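Local atomic coordinates of bacterial regulatory proteins, tetR family (Corynebacterium glutamicum, PDB entry 3AQT), a protein that binds resorcinol as its inducer and, as a TetR-family transcriptional repressor, probably recognises DNA through a helix-turn-helix motif. Residues B[156-159]-B[160-163]; B[182-185]-B[186-190]. All coordinates share one frame; numbering follows the deposited sequence.

Contact 1: residues B[156-159]-B[160-163]. With RCO (resorcinol), chain D.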
loop_
_atom_site.group_PDB
_atom_site.type_symbol
_atom_site.label_atom_id
_atom_site.label_comp_id
_atom_site.label_asym_id
_atom_site.label_seq_id
_atom_site.Cartn_x
_atom_site.Cartn_y
_atom_site.Cartn_z
ATOM N N ARG B 156 -9.978 8.028 4.733
ATOM C CA ARG B 156 -10.883 8.906 5.467
ATOM C C ARG B 156 -11.691 9.773 4.516
ATOM O O ARG B 156 -12.863 10.042 4.753
ATOM C CB ARG B 156 -10.113 9.856 6.400
ATOM C CG ARG B 156 -9.265 9.205 7.451
ATOM C CD ARG B 156 -8.921 10.199 8.542
ATOM N NE ARG B 156 -7.965 11.235 8.138
ATOM C CZ ARG B 156 -6.654 11.169 8.358
ATOM N NH1 ARG B 156 -6.129 10.116 8.972
ATOM N NH2 ARG B 156 -5.871 12.175 7.998
ATOM N N ILE B 157 -11.051 10.217 3.443
ATOM C CA ILE B 157 -11.692 11.110 2.489
ATOM C C ILE B 157 -12.344 10.474 1.271
ATOM O O ILE B 157 -13.507 10.755 0.987
ATOM C CB ILE B 157 -10.688 12.178 1.994
ATOM C CG1 ILE B 157 -10.002 12.841 3.193
ATOM C CG2 ILE B 157 -11.403 13.219 1.155
ATOM C CD1 ILE B 157 -10.903 13.589 4.216
ATOM N N LEU B 158 -11.610 9.632 0.547
ATOM C CA LEU B 158 -12.154 9.009 -0.659
ATOM C C LEU B 158 -12.714 7.606 -0.455
ATOM O O LEU B 158 -13.437 7.096 -1.309
ATOM C CB LEU B 158 -11.086 8.973 -1.752
ATOM C CG LEU B 158 -10.528 10.341 -2.150
ATOM C CD1 LEU B 158 -9.443 10.170 -3.206
ATOM C CD2 LEU B 158 -11.656 11.220 -2.669
ATOM N N GLY B 159 -12.396 6.992 0.679
ATOM C CA GLY B 159 -12.876 5.649 0.937
ATOM C C GLY B 159 -14.388 5.533 0.920
ATOM O O GLY B 159 -14.940 4.648 0.252
ATOM N N PRO B 160 -15.097 6.409 1.655
ATOM C CA PRO B 160 -16.562 6.340 1.681
ATOM C C PRO B 160 -17.165 6.512 0.296
ATOM O O PRO B 160 -18.218 5.946 -0.001
ATOM C CB PRO B 160 -16.947 7.467 2.631
ATOM C CG PRO B 160 -15.756 7.551 3.558
ATOM C CD PRO B 160 -14.600 7.429 2.598
ATOM N N ARG B 161 -16.491 7.283 -0.553
ATOM C CA ARG B 161 -16.977 7.510 -1.910
ATOM C C ARG B 161 -16.760 6.273 -2.777
ATOM O O ARG B 161 -17.629 5.882 -3.562
ATOM C CB ARG B 161 -16.271 8.722 -2.539
ATOM C CG ARG B 161 -16.637 10.050 -1.896
ATOM C CD ARG B 161 -15.916 11.222 -2.545
ATOM N NE ARG B 161 -16.517 12.494 -2.139
ATOM C CZ ARG B 161 -16.204 13.167 -1.035
ATOM N NH1 ARG B 161 -15.274 12.711 -0.201
ATOM N NH2 ARG B 161 -16.847 14.286 -0.747
ATOM N N ALA B 162 -15.590 5.665 -2.633
ATOM C CA ALA B 162 -15.258 4.479 -3.405
ATOM C C ALA B 162 -16.159 3.334 -2.971
ATOM O O ALA B 162 -16.689 2.603 -3.797
ATOM C CB ALA B 162 -13.798 4.107 -3.196
ATOM N N ARG B 163 -16.337 3.187 -1.667
ATOM C CA ARG B 163 -17.171 2.120 -1.151
ATOM C C ARG B 163 -18.579 2.267 -1.728
ATOM O O ARG B 163 -19.200 1.288 -2.139
ATOM C CB ARG B 163 -17.201 2.180 0.384
ATOM C CG ARG B 163 -17.740 0.930 1.056
ATOM C CD ARG B 163 -17.675 1.052 2.571
ATOM N NE ARG B 163 -17.948 -0.216 3.243
ATOM C CZ ARG B 163 -19.152 -0.770 3.330
ATOM N NH1 ARG B 163 -20.204 -0.166 2.792
ATOM N NH2 ARG B 163 -19.306 -1.927 3.955
HETATM C C1 RCO D . -13.548 8.105 -5.502
HETATM C C2 RCO D . -14.561 7.267 -6.063
HETATM C C3 RCO D . -14.221 5.979 -6.562
HETATM C C4 RCO D . -12.887 5.541 -6.492
HETATM C C5 RCO D . -11.892 6.363 -5.940
HETATM C C6 RCO D . -12.222 7.652 -5.441
HETATM O O1 RCO D . -13.887 9.365 -5.018
HETATM O O3 RCO D . -15.184 5.142 -7.117
#
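The flat guanidinium of Arg-161 meets the carbonyl of Ile-157 at the guanidinium edge, near the guanidinium plane, with NH1 2.9 Å from Ile-157 O. The bond is weak, bent to 125° at the hydrogen. An extended chain carries the group back there: CG is anti to the carbonyl carbon (chi1 -68°), and CG through NE runs straight, so the side chain lies alongside Ile-157 and points the same way. The stronger partner of this group is Asp-110, which takes NE in a salt bridge. The other flat group is the resorcinol ring. Ala-162 lies over one face, its CA 3.6 Å from ring atom C3. At the rim by hydroxyl O1, Arg-161 CB comes in from that same side, 3.5 Å from O1, and Leu-158 CD2 lies nearer the ring plane, 3.7 Å from O1. These are van der Waals contacts; the hydrogen bond to the ligand comes from Asp-165.

Behind the side chains a new helix starts. Ala-162 N bonds to Leu-158 O (2.9 Å) and Arg-163 N to Gly-159 O (2.8 Å), both nearly straight, whereas Arg-161 N reaches Leu-158 O only weakly. Pro-160, which has no N-H to give, falls in the first turn.

The stretch thus joins helix 150-157 to helix 159-171. Ile-157 and Arg-161 pack against helix 90-111, and Leu-158, Ala-162 and Arg-163 face helix 180-199.

Contact 2: residues B[182-185]-B[186-190]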
loop_
_atom_site.group_PDB
_atom_site.type_symbol
_atom_site.label_atom_id
_atom_site.label_comp_id
_atom_site.label_asym_id
_atom_site.label_seq_id
_atom_site.Cartn_x
_atom_site.Cartn_y
_atom_site.Cartn_z
ATOM N N LEU B 182 -12.730 -4.692 2.308
ATOM C CA LEU B 182 -11.492 -5.202 1.751
ATOM C C LEU B 182 -11.256 -4.613 0.366
ATOM O O LEU B 182 -10.161 -4.151 0.059
ATOM C CB LEU B 182 -11.539 -6.726 1.651
ATOM C CG LEU B 182 -10.290 -7.323 0.987
ATOM C CD1 LEU B 182 -9.108 -7.180 1.942
ATOM C CD2 LEU B 182 -10.512 -8.786 0.630
ATOM N N ALA B 183 -12.286 -4.623 -0.474
ATOM C CA ALA B 183 -12.147 -4.091 -1.823
ATOM C C ALA B 183 -11.797 -2.616 -1.781
ATOM O O ALA B 183 -11.004 -2.133 -2.584
ATOM C CB ALA B 183 -13.430 -4.305 -2.613
ATOM N N THR B 184 -12.384 -1.892 -0.845
ATOM C CA THR B 184 -12.095 -0.469 -0.745
ATOM C C THR B 184 -10.646 -0.223 -0.320
ATOM O O THR B 184 -9.928 0.556 -0.946
ATOM C CB THR B 184 -13.043 0.224 0.267
ATOM O OG1 THR B 184 -14.394 0.101 -0.198
ATOM C CG2 THR B 184 -12.690 1.706 0.412
ATOM N N THR B 185 -10.212 -0.897 0.736
ATOM C CA THR B 185 -8.858 -0.698 1.214
ATOM C C THR B 185 -7.796 -1.205 0.234
ATOM O O THR B 185 -6.738 -0.590 0.095
ATOM C CB THR B 185 -8.660 -1.340 2.606
ATOM O OG1 THR B 185 -7.435 -0.863 3.172
ATOM C CG2 THR B 185 -8.621 -2.856 2.511
ATOM N N CYS B 186 -8.078 -2.307 -0.460
ATOM C CA CYS B 186 -7.121 -2.848 -1.423
ATOM C C CYS B 186 -6.985 -1.937 -2.633
ATOM O O CYS B 186 -5.900 -1.805 -3.210
ATOM C CB CYS B 186 -7.541 -4.247 -1.879
ATOM S SG CYS B 186 -7.240 -5.522 -0.641
ATOM N N THR B 187 -8.093 -1.314 -3.017
ATOM C CA THR B 187 -8.100 -0.401 -4.149
ATOM C C THR B 187 -7.092 0.719 -3.894
ATOM O O THR B 187 -6.256 1.017 -4.742
ATOM C CB THR B 187 -9.508 0.203 -4.357
ATOM O OG1 THR B 187 -10.431 -0.847 -4.657
ATOM C CG2 THR B 187 -9.504 1.203 -5.494
ATOM N N PHE B 188 -7.160 1.332 -2.717
ATOM C CA PHE B 188 -6.239 2.407 -2.404
ATOM C C PHE B 188 -4.805 1.932 -2.136
ATOM O O PHE B 188 -3.840 2.662 -2.395
ATOM C CB PHE B 188 -6.810 3.235 -1.259
ATOM C CG PHE B 188 -7.959 4.095 -1.692
ATOM C CD1 PHE B 188 -7.737 5.203 -2.499
ATOM C CD2 PHE B 188 -9.265 3.748 -1.382
ATOM C CE1 PHE B 188 -8.798 5.946 -2.996
ATOM C CE2 PHE B 188 -10.339 4.483 -1.872
ATOM C CZ PHE B 188 -10.105 5.587 -2.684
ATOM N N GLY B 189 -4.661 0.707 -1.640
ATOM C CA GLY B 189 -3.334 0.173 -1.419
ATOM C C GLY B 189 -2.682 0.020 -2.783
ATOM O O GLY B 189 -1.508 0.348 -2.965
ATOM N N SER B 190 -3.461 -0.465 -3.750
ATOM C CA SER B 190 -2.985 -0.654 -5.125
ATOM C C SER B 190 -2.718 0.674 -5.813
ATOM O O SER B 190 -1.752 0.809 -6.567
ATOM C CB SER B 190 -4.019 -1.410 -5.955
ATOM O OG SER B 190 -4.182 -2.733 -5.486
#
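Thr-187 folds its hydroxyl back onto the preceding turn, where OG1 donates to Ala-183 O in a bond modelled short, at 2.5 Å. Its chi1 of -62° sets OG1 beside the backbone N, so hydroxyl and amide of one residue grip the same carbonyl: Thr-187 N bonds to Ala-183 O at 3.1 Å, from the opposite face of the carbonyl plane. Ser-190 repeats the pattern one turn on, with OG (3.0 Å) and N both bonded to Cys-186 O.

On another side of the helix, Leu-182 CD1 rests against Cys-186 SG at 3.6 Å. Phe-188 swings its ring back so that CD2 comes 3.3 Å from Thr-184 O, obliquely, and Thr-184 CG2 lies near CE2. Beneath these side chains run the helical bonds Cys-186 N to Leu-182 O (2.8 Å) and Gly-189 N to Thr-185 O. Further out, Thr-185 OG1 is hydrogen-bonded to His-151 NE2, and Leu-180 O receives the Thr-184 hydroxyl.

Helix 180-199 is buried on several sides here. Phe-188 meets helices 150-157 and 159-171 beside the bound resorcinol, Thr-187 and Ser-190 face helix 209-220, and Leu-182, Thr-185, Cys-186 and Ser-190 pack on the second subunit.

Overall arrangement
Contact 1 spans the junction of helices 150-157 and 159-171; contact 2 lies in helix 180-199, the next helix along the chain, with their centres about 10 Å apart. They touch directly at the resorcinol pocket: Phe-188 CZ lies 3.6 Å from Leu-158 CB, and Phe-188 CE2 lies 3.7 Å from Ala-162 CB. Away from the ligand, Arg-163 CB packs 3.5 Å from Thr-184 OG1. Contact 1 gives the pocket Leu-158, Arg-161 and Ala-162; contact 2 gives it Phe-188, whose side chain comes within about 4 Å of the ligand (nearest atoms). Because residues 182-190 also meet the second subunit, the same short piece of helix borders both the inducer site and the dimer interface.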